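Local coordinates for protein lipolytic enzyme, g-d-s-l (Clostridium thermocellum, PDB 2W47) that is the family 6 carbohydrate-binding module of a G-D-S-L lipolytic protein, holding a glycan and a calcium ion together at one site, at residues Ser29-Tyr34 with Thr92-Ala97. Sequence-based numbering, arbitrary orientation.
Sequences SCYVNY and TTWNEA. With CA (calcium ion), chain C; AQA (4-deoxy-beta-L-threo-hex-4-enopyranuronic acid), chain B.
The phenol oxygen of Tyr31 is gripped twice, by hydrogen bonds with the carboxylate of Glu20 and the backbone N of Asn23, while the ring behind it receives Trp94. Two bonds at the OH and the indole against the ring would be expected to restrict the rotation of this side chain. The aromatic pair is edge-to-face: the ring planes meet at 68°, and the centroid of the Tyr31 ring lies 5.1 Å from that of the six-membered ring of Trp94. One corner of the indole does nearly all the touching, with Trp94 CH2 set over one face of the tyrosine, displaced from its middle and 3.6 Å from Tyr31 CG. The two side chains reach toward each other from backbones whose CA atoms, of Tyr31 and Trp94, are 11.2 Å apart. A chi1 of 62° places Tyr31 CG between its backbone N and carbonyl carbon, and chi2 of 87° then turns the ring face to the indole. Behind the contacting edge, Trp94 NE1 is hydrogen-bonded to the carbonyl oxygen of Ala24, which probably helps hold the indole in this orientation.

Farther along strand 31-34, the calcium ion is bound by Asn33 OD1 at 2.2 Å and by Tyr34 O at 2.3 Å. Carboxylate atom O6B of AQA joins them at 2.3 Å from the calcium, with three waters and Asn36 also in its shell. Glu20 links the two regions: it pairs with Tyr31 OH, Asn33 ND2 and AQA. The edge-to-face pair thus backs a calcium-assisted glycan pocket at one end of the beta-sandwich, consistent with the loop-built binding cleft of family 6 carbohydrate-binding modules.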
# COMPACT_ATOMS: atom_id res chain seq x y z
N SER A 29 -8.25 -5.99 -11.81
CA SER A 29 -7.99 -7.35 -12.27
C SER A 29 -7.56 -8.33 -11.19
O SER A 29 -7.72 -9.54 -11.36
CB SER A 29 -6.93 -7.30 -13.37
OG SER A 29 -5.72 -6.75 -12.88
N CYS A 30 -7.01 -7.82 -10.08
CA CYS A 30 -6.40 -8.69 -9.08
C CYS A 30 -5.95 -7.86 -7.89
O CYS A 30 -6.16 -6.65 -7.84
CB CYS A 30 -5.19 -9.42 -9.69
SG CYS A 30 -3.88 -8.32 -10.32
N TYR A 31 -5.32 -8.53 -6.93
CA TYR A 31 -4.71 -7.88 -5.79
C TYR A 31 -3.39 -8.58 -5.48
O TYR A 31 -3.11 -9.66 -6.02
CB TYR A 31 -5.66 -7.90 -4.58
CG TYR A 31 -6.01 -9.29 -4.10
CD1 TYR A 31 -5.20 -9.96 -3.18
CD2 TYR A 31 -7.15 -9.94 -4.57
CE1 TYR A 31 -5.51 -11.25 -2.74
CE2 TYR A 31 -7.48 -11.23 -4.13
CZ TYR A 31 -6.66 -11.87 -3.21
OH TYR A 31 -6.98 -13.13 -2.78
N VAL A 32 -2.59 -7.97 -4.61
CA VAL A 32 -1.32 -8.56 -4.20
C VAL A 32 -1.48 -9.40 -2.94
O VAL A 32 -2.07 -8.96 -1.96
CB VAL A 32 -0.25 -7.48 -3.92
CG1 VAL A 32 1.08 -8.14 -3.60
CG2 VAL A 32 -0.09 -6.55 -5.10
N ASN A 33 -0.93 -10.61 -2.98
CA ASN A 33 -0.81 -11.46 -1.81
C ASN A 33 0.67 -11.67 -1.55
O ASN A 33 1.37 -12.28 -2.36
CB ASN A 33 -1.54 -12.78 -2.07
CG ASN A 33 -1.27 -13.85 -1.02
OD1 ASN A 33 -0.69 -13.58 0.04
ND2 ASN A 33 -1.67 -15.07 -1.32
N TYR A 34 1.15 -11.12 -0.43
CA TYR A 34 2.55 -11.24 -0.04
C TYR A 34 2.88 -12.69 0.30
O TYR A 34 2.05 -13.40 0.86
CB TYR A 34 2.80 -10.41 1.22
CG TYR A 34 2.93 -8.91 1.03
CD1 TYR A 34 1.82 -8.12 0.76
CD2 TYR A 34 4.16 -8.29 1.18
CE1 TYR A 34 1.94 -6.74 0.62
CE2 TYR A 34 4.30 -6.91 1.05
CZ TYR A 34 3.18 -6.14 0.75
OH TYR A 34 3.27 -4.78 0.61
N THR A 92 -12.30 -11.38 2.76
CA THR A 92 -13.17 -10.72 1.78
C THR A 92 -13.69 -9.36 2.28
O THR A 92 -14.53 -8.73 1.63
CB THR A 92 -14.37 -11.63 1.43
OG1 THR A 92 -15.04 -12.00 2.64
CG2 THR A 92 -13.90 -12.88 0.70
N THR A 93 -13.17 -8.92 3.43
CA THR A 93 -13.47 -7.60 3.95
C THR A 93 -12.27 -6.69 3.76
O THR A 93 -11.18 -6.97 4.27
CB THR A 93 -13.89 -7.64 5.43
OG1 THR A 93 -15.06 -8.46 5.54
CG2 THR A 93 -14.22 -6.25 5.92
N TRP A 94 -12.47 -5.64 2.99
CA TRP A 94 -11.40 -4.76 2.57
C TRP A 94 -11.57 -3.40 3.21
O TRP A 94 -12.62 -2.76 3.07
CB TRP A 94 -11.38 -4.61 1.04
CG TRP A 94 -11.22 -5.91 0.32
CD1 TRP A 94 -12.21 -6.83 0.04
CD2 TRP A 94 -10.01 -6.45 -0.24
NE1 TRP A 94 -11.68 -7.90 -0.65
CE2 TRP A 94 -10.34 -7.69 -0.83
CE3 TRP A 94 -8.68 -6.01 -0.29
CZ2 TRP A 94 -9.39 -8.49 -1.48
CZ3 TRP A 94 -7.73 -6.81 -0.93
CH2 TRP A 94 -8.09 -8.03 -1.51
N ASN A 95 -10.54 -2.96 3.93
CA ASN A 95 -10.56 -1.67 4.60
C ASN A 95 -9.45 -0.80 4.05
O ASN A 95 -8.73 -1.20 3.13
CB ASN A 95 -10.41 -1.87 6.12
CG ASN A 95 -11.62 -2.53 6.75
OD1 ASN A 95 -12.69 -2.64 6.14
ND2 ASN A 95 -11.46 -2.97 7.99
N GLU A 96 -9.32 0.41 4.59
CA GLU A 96 -8.29 1.35 4.17
C GLU A 96 -7.30 1.60 5.30
O GLU A 96 -7.68 1.63 6.47
CB GLU A 96 -8.92 2.68 3.79
CG GLU A 96 -9.77 2.70 2.52
CD GLU A 96 -10.30 4.10 2.20
OE1 GLU A 96 -10.63 4.85 3.14
OE2 GLU A 96 -10.40 4.45 1.01
N ALA A 97 -6.04 1.78 4.94
CA ALA A 97 -5.02 2.28 5.86
C ALA A 97 -4.21 3.30 5.09
O ALA A 97 -3.76 3.03 3.97
CB ALA A 97 -4.13 1.16 6.37
CA CA C . 0.08 -13.47 2.13
O6A AQA B . -2.16 -15.49 5.06
C6 AQA B . -2.36 -14.96 3.93
O6B AQA B . -1.63 -14.04 3.48
C5 AQA B . -3.39 -15.38 3.20
O5 AQA B . -4.22 -16.43 3.78
C4 AQA B . -3.66 -14.85 1.99
C3 AQA B . -4.68 -15.49 1.07
O3 AQA B . -5.22 -14.56 0.13
C2 AQA B . -5.80 -16.05 1.95
O2 AQA B . -6.80 -16.70 1.16
C1 AQA B . -5.22 -17.04 2.96
O HOH W 1 -0.65 -11.04 1.79
O HOH W 2 -0.18 -15.80 1.79
O HOH W 3 1.32 -12.35 3.74